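Local coordinates for dTor_3x33L (Synthetic construct, PDB 4YY2), which has no known natural function, being a computationally designed left-handed alpha/alpha toroid whose three tandem helical repeats close into a ring, at residues 6-12 and 97-103; 45-49 and 78-82. All coordinates share one frame; numbering follows the deposited sequence.

Contact 1: residues 6-12 and 97-103; sequences KSPTEVL and FWKELSL
V11 and F97 meet where helix 8-12 crosses helix 97-101 at 124°, with the short axes 9.7 Å apart at closest approach. V11 brings both of its methyls to helix 97-101. CG1, anti to the backbone N (chi1 177°), lies 3.5 Å from F97 CD1 and also packs on E100 CB. V11 CG2 turns instead to L101 CD1 at 4.0 Å. The F97 ring is met obliquely by V11 CG1 and by L12 CD2. The carbonyl oxygen P8 O comes to the ring edge near its plane, 3.8 Å from F97 CE1. L101 reaches the start of helix 8-12 with one methyl. Its CD1 lies 3.4 Å from the backbone K6 O and also touches the P8 ring. S7 is the N-cap of this helix and forms a capping box with E10. The amide E10 N donates to S7 OG at 3.0 Å. S7 N returns a bond to E10 OE1 at 3.2 Å, using the anti lone pair of that carboxylate oxygen. K6 bends its chain toward the last residue, but L103 is poorly ordered, and the very short approach of K6 NZ to L103 O is doubtful. The contact joins the first and last helices of the chain, 8-20 and 90-101. Helix 74-86 lies against L12 through L78 and I82.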
ATOM      1  N   LYS A   6      -1.868   0.299  14.990  1.00 63.98           N
ATOM      2  CA  LYS A   6      -3.252   0.484  15.281  1.00 56.74           C
ATOM      3  C   LYS A   6      -4.006   0.778  14.004  1.00 44.56           C
ATOM      4  O   LYS A   6      -4.872   0.019  13.700  1.00 34.74           O
ATOM      5  CB  LYS A   6      -3.546   1.585  16.347  1.00 61.60           C
ATOM      6  CG  LYS A   6      -3.560   1.096  17.764  1.00 71.41           C
ATOM      7  CD  LYS A   6      -4.743   0.185  17.971  1.00 75.14           C
ATOM      8  CE  LYS A   6      -4.416  -0.837  19.021  1.00 76.37           C
ATOM      9  NZ  LYS A   6      -5.107  -2.112  18.698  1.00 83.11           N
ATOM     10  N   SER A   7      -3.716   1.863  13.314  1.00 38.71           N
ATOM     11  CA  SER A   7      -4.690   2.374  12.297  1.00 38.35           C
ATOM     12  C   SER A   7      -4.581   1.577  10.977  1.00 34.21           C
ATOM     13  O   SER A   7      -3.522   0.982  10.681  1.00 31.26           O
ATOM     14  CB  SER A   7      -4.421   3.834  12.008  1.00 39.16           C
ATOM     15  OG  SER A   7      -3.247   3.965  11.180  1.00 35.22           O
ATOM     16  N   PRO A   8      -5.624   1.614  10.147  1.00 33.57           N
ATOM     17  CA  PRO A   8      -5.520   0.920   8.849  1.00 31.42           C
ATOM     18  C   PRO A   8      -4.302   1.389   8.006  1.00 33.10           C
ATOM     19  O   PRO A   8      -3.604   0.587   7.393  1.00 34.09           O
ATOM     20  CB  PRO A   8      -6.823   1.313   8.160  1.00 32.47           C
ATOM     21  CG  PRO A   8      -7.793   1.422   9.312  1.00 33.84           C
ATOM     22  CD  PRO A   8      -6.975   2.131  10.369  1.00 32.67           C
ATOM     23  N   THR A   9      -4.062   2.699   8.013  1.00 30.58           N
ATOM     24  CA  THR A   9      -2.880   3.264   7.332  1.00 33.74           C
ATOM     25  C   THR A   9      -1.557   2.716   7.854  1.00 33.62           C
ATOM     26  O   THR A   9      -0.682   2.356   7.047  1.00 36.91           O
ATOM     27  CB  THR A   9      -2.945   4.788   7.291  1.00 34.50           C
ATOM     28  OG1 THR A   9      -4.117   5.165   6.569  1.00 33.49           O
ATOM     29  CG2 THR A   9      -1.733   5.376   6.518  1.00 37.11           C
ATOM     30  N   GLU A  10      -1.399   2.668   9.162  1.00 33.84           N
ATOM     31  CA  GLU A  10      -0.203   2.093   9.769  1.00 34.13           C
ATOM     32  C   GLU A  10       0.031   0.663   9.395  1.00 32.83           C
ATOM     33  O   GLU A  10       1.127   0.273   9.051  1.00 30.85           O
ATOM     34  CB  GLU A  10      -0.397   2.144  11.243  1.00 41.71           C
ATOM     35  CG  GLU A  10       0.743   2.710  11.982  1.00 54.78           C
ATOM     36  CD  GLU A  10       0.462   2.831  13.480  1.00 62.35           C
ATOM     37  OE1 GLU A  10      -0.720   2.689  13.947  1.00 53.91           O
ATOM     38  OE2 GLU A  10       1.469   3.080  14.181  1.00 67.43           O
ATOM     39  N   VAL A  11      -1.036  -0.120   9.357  1.00 31.96           N
ATOM     40  CA  VAL A  11      -0.923  -1.500   8.926  1.00 30.68           C
ATOM     41  C   VAL A  11      -0.524  -1.583   7.428  1.00 29.84           C
ATOM     42  O   VAL A  11       0.360  -2.394   7.043  1.00 30.45           O
ATOM     43  CB  VAL A  11      -2.193  -2.283   9.175  1.00 29.84           C
ATOM     44  CG1 VAL A  11      -2.074  -3.698   8.663  1.00 29.04           C
ATOM     45  CG2 VAL A  11      -2.559  -2.293  10.660  1.00 34.86           C
ATOM     46  N   LEU A  12      -1.139  -0.748   6.579  1.00 30.26           N
ATOM     47  CA  LEU A  12      -0.745  -0.721   5.158  1.00 31.38           C
ATOM     48  C   LEU A  12       0.730  -0.375   4.996  1.00 29.01           C
ATOM     49  O   LEU A  12       1.477  -1.021   4.186  1.00 28.39           O
ATOM     50  CB  LEU A  12      -1.592   0.268   4.313  1.00 31.51           C
ATOM     51  CG  LEU A  12      -3.060  -0.162   4.188  1.00 31.69           C
ATOM     52  CD1 LEU A  12      -3.883   0.940   3.547  1.00 35.48           C
ATOM     53  CD2 LEU A  12      -3.229  -1.481   3.456  1.00 33.29           C
ATOM     54  N   PHE A  97      -3.493  -8.219   7.090  1.00 31.76           N
ATOM     55  CA  PHE A  97      -4.059  -6.952   7.341  1.00 29.42           C
ATOM     56  C   PHE A  97      -5.031  -7.017   8.556  1.00 30.09           C
ATOM     57  O   PHE A  97      -4.895  -6.258   9.526  1.00 33.52           O
ATOM     58  CB  PHE A  97      -4.693  -6.371   6.112  1.00 31.06           C
ATOM     59  CG  PHE A  97      -5.436  -5.058   6.360  1.00 27.06           C
ATOM     60  CD1 PHE A  97      -4.747  -3.833   6.359  1.00 30.33           C
ATOM     61  CD2 PHE A  97      -6.806  -5.048   6.574  1.00 30.76           C
ATOM     62  CE1 PHE A  97      -5.443  -2.638   6.587  1.00 30.94           C
ATOM     63  CE2 PHE A  97      -7.494  -3.836   6.796  1.00 34.67           C
ATOM     64  CZ  PHE A  97      -6.782  -2.647   6.791  1.00 31.15           C
ATOM     65  N   TRP A  98      -5.984  -7.913   8.480  1.00 30.73           N
ATOM     66  CA  TRP A  98      -7.013  -7.987   9.509  1.00 35.01           C
ATOM     67  C   TRP A  98      -6.417  -8.469  10.823  1.00 40.17           C
ATOM     68  O   TRP A  98      -6.867  -8.041  11.909  1.00 39.23           O
ATOM     69  CB  TRP A  98      -8.232  -8.809   8.995  1.00 37.82           C
ATOM     70  CG  TRP A  98      -9.052  -8.046   7.982  1.00 34.37           C
ATOM     71  CD1 TRP A  98      -9.044  -8.222   6.647  1.00 39.08           C
ATOM     72  CD2 TRP A  98      -9.971  -6.989   8.230  1.00 34.35           C
ATOM     73  NE1 TRP A  98      -9.887  -7.346   6.039  1.00 39.84           N
ATOM     74  CE2 TRP A  98     -10.452  -6.552   6.987  1.00 38.22           C
ATOM     75  CE3 TRP A  98     -10.412  -6.333   9.390  1.00 33.56           C
ATOM     76  CZ2 TRP A  98     -11.432  -5.531   6.849  1.00 37.09           C
ATOM     77  CZ3 TRP A  98     -11.383  -5.307   9.247  1.00 33.51           C
ATOM     78  CH2 TRP A  98     -11.848  -4.909   7.982  1.00 34.95           C
ATOM     79  N   LYS A  99      -5.394  -9.331  10.734  1.00 43.12           N
ATOM     80  CA  LYS A  99      -4.719  -9.838  11.941  1.00 45.32           C
ATOM     81  C   LYS A  99      -4.049  -8.721  12.665  1.00 41.37           C
ATOM     82  O   LYS A  99      -4.163  -8.610  13.891  1.00 36.01           O
ATOM     83  CB  LYS A  99      -3.642 -10.900  11.662  1.00 49.35           C
ATOM     84  CG  LYS A  99      -4.059 -12.301  12.014  1.00 60.48           C
ATOM     85  CD  LYS A  99      -3.036 -13.319  11.519  1.00 65.89           C
ATOM     86  CE  LYS A  99      -3.700 -14.590  11.056  1.00 72.15           C
ATOM     87  NZ  LYS A  99      -2.664 -15.576  10.642  1.00 77.18           N
ATOM     88  N   GLU A 100      -3.342  -7.897  11.904  1.00 42.55           N
ATOM     89  CA  GLU A 100      -2.486  -6.858  12.483  1.00 40.99           C
ATOM     90  C   GLU A 100      -3.354  -5.759  13.055  1.00 42.85           C
ATOM     91  O   GLU A 100      -3.038  -5.123  14.033  1.00 41.34           O
ATOM     92  CB  GLU A 100      -1.537  -6.289  11.445  1.00 47.00           C
ATOM     93  CG  GLU A 100      -0.365  -7.197  11.068  1.00 51.65           C
ATOM     94  CD  GLU A 100       0.477  -7.587  12.278  1.00 57.22           C
ATOM     95  OE1 GLU A 100       0.898  -6.685  13.033  1.00 58.44           O
ATOM     96  OE2 GLU A 100       0.636  -8.799  12.515  1.00 66.12           O
ATOM     97  N   LEU A 101      -4.448  -5.490  12.371  1.00 37.44           N
ATOM     98  CA  LEU A 101      -5.411  -4.496  12.847  1.00 43.12           C
ATOM     99  C   LEU A 101      -5.935  -4.934  14.224  1.00 46.39           C
ATOM    100  O   LEU A 101      -6.053  -4.115  15.119  1.00 47.46           O
ATOM    101  CB  LEU A 101      -6.542  -4.366  11.825  1.00 39.55           C
ATOM    102  CG  LEU A 101      -7.320  -3.073  11.821  1.00 42.04           C
ATOM    103  CD1 LEU A 101      -6.454  -1.884  11.369  1.00 40.68           C
ATOM    104  CD2 LEU A 101      -8.536  -3.233  10.914  1.00 40.78           C
ATOM    105  N   SER A 102      -6.173  -6.235  14.342  1.00 47.92           N
ATOM    106  CA  SER A 102      -6.760  -6.953  15.516  1.00 58.29           C
ATOM    107  C   SER A 102      -5.958  -6.836  16.794  1.00 58.87           C
ATOM    108  O   SER A 102      -6.482  -7.155  17.859  1.00 59.90           O
ATOM    109  CB  SER A 102      -6.859  -8.475  15.243  1.00 62.59           C
ATOM    110  OG  SER A 102      -7.924  -8.834  14.381  1.00 70.80           O
ATOM    111  N   LEU A 103      -4.676  -6.507  16.670  1.00 63.21           N
ATOM    112  CA  LEU A 103      -3.816  -6.237  17.819  1.00 67.19           C
ATOM    113  C   LEU A 103      -3.258  -4.820  17.689  1.00 77.05           C
ATOM    114  O   LEU A 103      -3.685  -3.897  18.390  1.00 89.12           O
ATOM    115  CB  LEU A 103      -2.699  -7.266  17.902  1.00 65.96           C
ATOM    116  CG  LEU A 103      -1.674  -7.254  16.775  1.00 67.15           C
ATOM    117  CD1 LEU A 103      -0.530  -6.287  17.065  1.00 74.54           C
ATOM    118  CD2 LEU A 103      -1.120  -8.638  16.522  1.00 68.20           C
TER

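Contact 2: residues 45-49 and 78-82; sequences LLELI and LLELI
Two helices of the three-repeat toroid, 41-53 and 74-86, both reading LLELI here, pack side by side near the centre of the chain. I49 gives the largest share of the contact. Its CD1 lies 3.8 Å from I82 CG1 and 4.0 Å from L78 CD2, so one methyl touches two side chains of the other helix. CG2, anti to the backbone N of I49, points to the backbone of L81 and lies 4.0 Å from L81 CB. L46 adds a second patch. Its CD2 meets L78 CD2 at 3.6 Å and L81 CD1 at 3.8 Å. The segments run nearly parallel, at 16°, with axes 10.5 Å apart. This fits the alpha/alpha design: helix 57-69 comes between them in the chain, and its return lets the two run in nearly the same direction. The matching sequences do not meet residue for residue throughout: I49 faces I82, whereas L46 is nearest L78. With I49 cut back to an alanine, CD1 and CG2 would go, and L78, L81 and I82 would probably lose the branches that pack on them. L45 joins more lightly, with CD1 4.2 Å from L78 CD1. F64 of helix 57-69 touches both L46 and L78, and L45 also packs on L13 and I16 of helix 8-20.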
ATOM      1  N   LEU A  45       0.555   6.236  -0.900  1.00 30.80           N
ATOM      2  CA  LEU A  45       0.576   4.787  -0.751  1.00 34.04           C
ATOM      3  C   LEU A  45       0.821   4.124  -2.087  1.00 30.57           C
ATOM      4  O   LEU A  45       1.590   3.175  -2.213  1.00 30.71           O
ATOM      5  CB  LEU A  45      -0.719   4.269  -0.134  1.00 33.95           C
ATOM      6  CG  LEU A  45      -0.895   4.628   1.378  1.00 33.25           C
ATOM      7  CD1 LEU A  45      -2.308   4.310   1.840  1.00 33.93           C
ATOM      8  CD2 LEU A  45       0.118   3.924   2.248  1.00 35.17           C
ATOM      9  N   LEU A  46       0.153   4.646  -3.128  1.00 29.67           N
ATOM     10  CA  LEU A  46       0.312   4.063  -4.493  1.00 28.90           C
ATOM     11  C   LEU A  46       1.737   4.237  -4.987  1.00 29.99           C
ATOM     12  O   LEU A  46       2.319   3.286  -5.590  1.00 28.83           O
ATOM     13  CB  LEU A  46      -0.725   4.705  -5.454  1.00 29.18           C
ATOM     14  CG  LEU A  46      -2.162   4.264  -5.129  1.00 30.08           C
ATOM     15  CD1 LEU A  46      -3.140   5.165  -5.846  1.00 30.98           C
ATOM     16  CD2 LEU A  46      -2.445   2.799  -5.431  1.00 31.78           C
ATOM     17  N   GLU A  47       2.342   5.403  -4.737  1.00 28.32           N
ATOM     18  CA  GLU A  47       3.741   5.557  -5.128  1.00 33.48           C
ATOM     19  C   GLU A  47       4.662   4.561  -4.401  1.00 30.94           C
ATOM     20  O   GLU A  47       5.666   4.072  -4.977  1.00 30.79           O
ATOM     21  CB  GLU A  47       4.167   6.987  -4.901  1.00 37.40           C
ATOM     22  CG  GLU A  47       3.447   7.930  -5.862  1.00 38.73           C
ATOM     23  CD  GLU A  47       3.857   9.388  -5.733  1.00 47.17           C
ATOM     24  OE1 GLU A  47       4.690   9.737  -4.910  1.00 45.05           O
ATOM     25  OE2 GLU A  47       3.286  10.232  -6.438  1.00 43.20           O
ATOM     26  N   LEU A  48       4.393   4.353  -3.134  1.00 30.31           N
ATOM     27  CA  LEU A  48       5.238   3.447  -2.303  1.00 30.73           C
ATOM     28  C   LEU A  48       5.109   2.032  -2.776  1.00 31.03           C
ATOM     29  O   LEU A  48       6.100   1.269  -2.796  1.00 35.91           O
ATOM     30  CB  LEU A  48       4.933   3.591  -0.820  1.00 28.49           C
ATOM     31  CG  LEU A  48       5.349   4.903  -0.163  1.00 34.96           C
ATOM     32  CD1 LEU A  48       4.686   5.039   1.199  1.00 35.29           C
ATOM     33  CD2 LEU A  48       6.867   4.994  -0.065  1.00 38.55           C
ATOM     34  N   ILE A  49       3.898   1.672  -3.190  1.00 28.72           N
ATOM     35  CA  ILE A  49       3.624   0.350  -3.730  1.00 31.85           C
ATOM     36  C   ILE A  49       4.336   0.112  -5.051  1.00 32.68           C
ATOM     37  O   ILE A  49       4.970  -0.958  -5.255  1.00 33.49           O
ATOM     38  CB  ILE A  49       2.118   0.090  -3.858  1.00 30.07           C
ATOM     39  CG1 ILE A  49       1.482  -0.018  -2.459  1.00 29.84           C
ATOM     40  CG2 ILE A  49       1.844  -1.139  -4.687  1.00 32.39           C
ATOM     41  CD1 ILE A  49      -0.016   0.152  -2.478  1.00 29.54           C
ATOM     42  N   LEU A  78      -5.874  -1.611  -2.658  1.00 29.75           N
ATOM     43  CA  LEU A  78      -4.508  -1.415  -2.130  1.00 29.23           C
ATOM     44  C   LEU A  78      -3.885  -2.720  -1.660  1.00 32.10           C
ATOM     45  O   LEU A  78      -2.688  -2.977  -1.910  1.00 31.65           O
ATOM     46  CB  LEU A  78      -4.520  -0.393  -0.991  1.00 30.83           C
ATOM     47  CG  LEU A  78      -4.823   1.043  -1.464  1.00 36.64           C
ATOM     48  CD1 LEU A  78      -5.103   1.954  -0.273  1.00 36.08           C
ATOM     49  CD2 LEU A  78      -3.681   1.652  -2.269  1.00 35.43           C
ATOM     50  N   LEU A  79      -4.699  -3.530  -0.978  1.00 33.53           N
ATOM     51  CA  LEU A  79      -4.195  -4.825  -0.513  1.00 32.39           C
ATOM     52  C   LEU A  79      -3.777  -5.709  -1.698  1.00 29.62           C
ATOM     53  O   LEU A  79      -2.779  -6.449  -1.612  1.00 32.70           O
ATOM     54  CB  LEU A  79      -5.159  -5.507   0.432  1.00 30.87           C
ATOM     55  CG  LEU A  79      -5.308  -4.742   1.760  1.00 36.34           C
ATOM     56  CD1 LEU A  79      -6.546  -5.190   2.520  1.00 37.64           C
ATOM     57  CD2 LEU A  79      -4.063  -4.917   2.620  1.00 33.97           C
ATOM     58  N   GLU A  80      -4.601  -5.718  -2.731  1.00 32.02           N
ATOM     59  CA  GLU A  80      -4.322  -6.515  -3.938  1.00 33.99           C
ATOM     60  C   GLU A  80      -3.054  -6.037  -4.650  1.00 35.02           C
ATOM     61  O   GLU A  80      -2.208  -6.856  -5.055  1.00 35.17           O
ATOM     62  CB  GLU A  80      -5.524  -6.540  -4.864  1.00 37.53           C
ATOM     63  CG  GLU A  80      -6.680  -7.243  -4.192  1.00 41.39           C
ATOM     64  CD  GLU A  80      -7.883  -7.491  -5.077  1.00 49.49           C
ATOM     65  OE1 GLU A  80      -7.884  -7.033  -6.226  1.00 47.92           O
ATOM     66  OE2 GLU A  80      -8.833  -8.155  -4.578  1.00 52.32           O
ATOM     67  N   LEU A  81      -2.847  -4.733  -4.670  1.00 30.97           N
ATOM     68  CA  LEU A  81      -1.641  -4.148  -5.199  1.00 34.55           C
ATOM     69  C   LEU A  81      -0.416  -4.487  -4.379  1.00 34.00           C
ATOM     70  O   LEU A  81       0.633  -4.772  -4.924  1.00 30.49           O
ATOM     71  CB  LEU A  81      -1.803  -2.639  -5.356  1.00 31.10           C
ATOM     72  CG  LEU A  81      -2.799  -2.243  -6.435  1.00 33.44           C
ATOM     73  CD1 LEU A  81      -3.150  -0.739  -6.457  1.00 32.65           C
ATOM     74  CD2 LEU A  81      -2.303  -2.670  -7.810  1.00 37.66           C
ATOM     75  N   ILE A  82      -0.570  -4.484  -3.059  1.00 31.09           N
ATOM     76  CA  ILE A  82       0.529  -4.899  -2.146  1.00 34.96           C
ATOM     77  C   ILE A  82       0.878  -6.381  -2.311  1.00 36.61           C
ATOM     78  O   ILE A  82       2.064  -6.794  -2.363  1.00 37.45           O
ATOM     79  CB  ILE A  82       0.194  -4.584  -0.689  1.00 33.38           C
ATOM     80  CG1 ILE A  82       0.153  -3.083  -0.491  1.00 29.96           C
ATOM     81  CG2 ILE A  82       1.212  -5.252   0.244  1.00 37.06           C
ATOM     82  CD1 ILE A  82      -0.497  -2.606   0.813  1.00 35.92           C
TER

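Contact 1 brings the two ends of the chain together and so closes the ring. Contact 2, nested within that closure along the sequence, joins helices 41-53 and 74-86 nearer the middle. Their centres are about 15 Å apart, yet their side chains touch. L12 is the main bridge: its CD2 lies 3.6 Å from L79 CD2, and its CD1 lies 4.1 Å from L45 CD1. F97 adds a second link, with its CB 3.8 Å from L79 CD2. Helices 8-20, 41-53 and 74-86 thus share an apolar interior. The side chains of L12 and L45 each come within about 5 Å of a bound sodium ion.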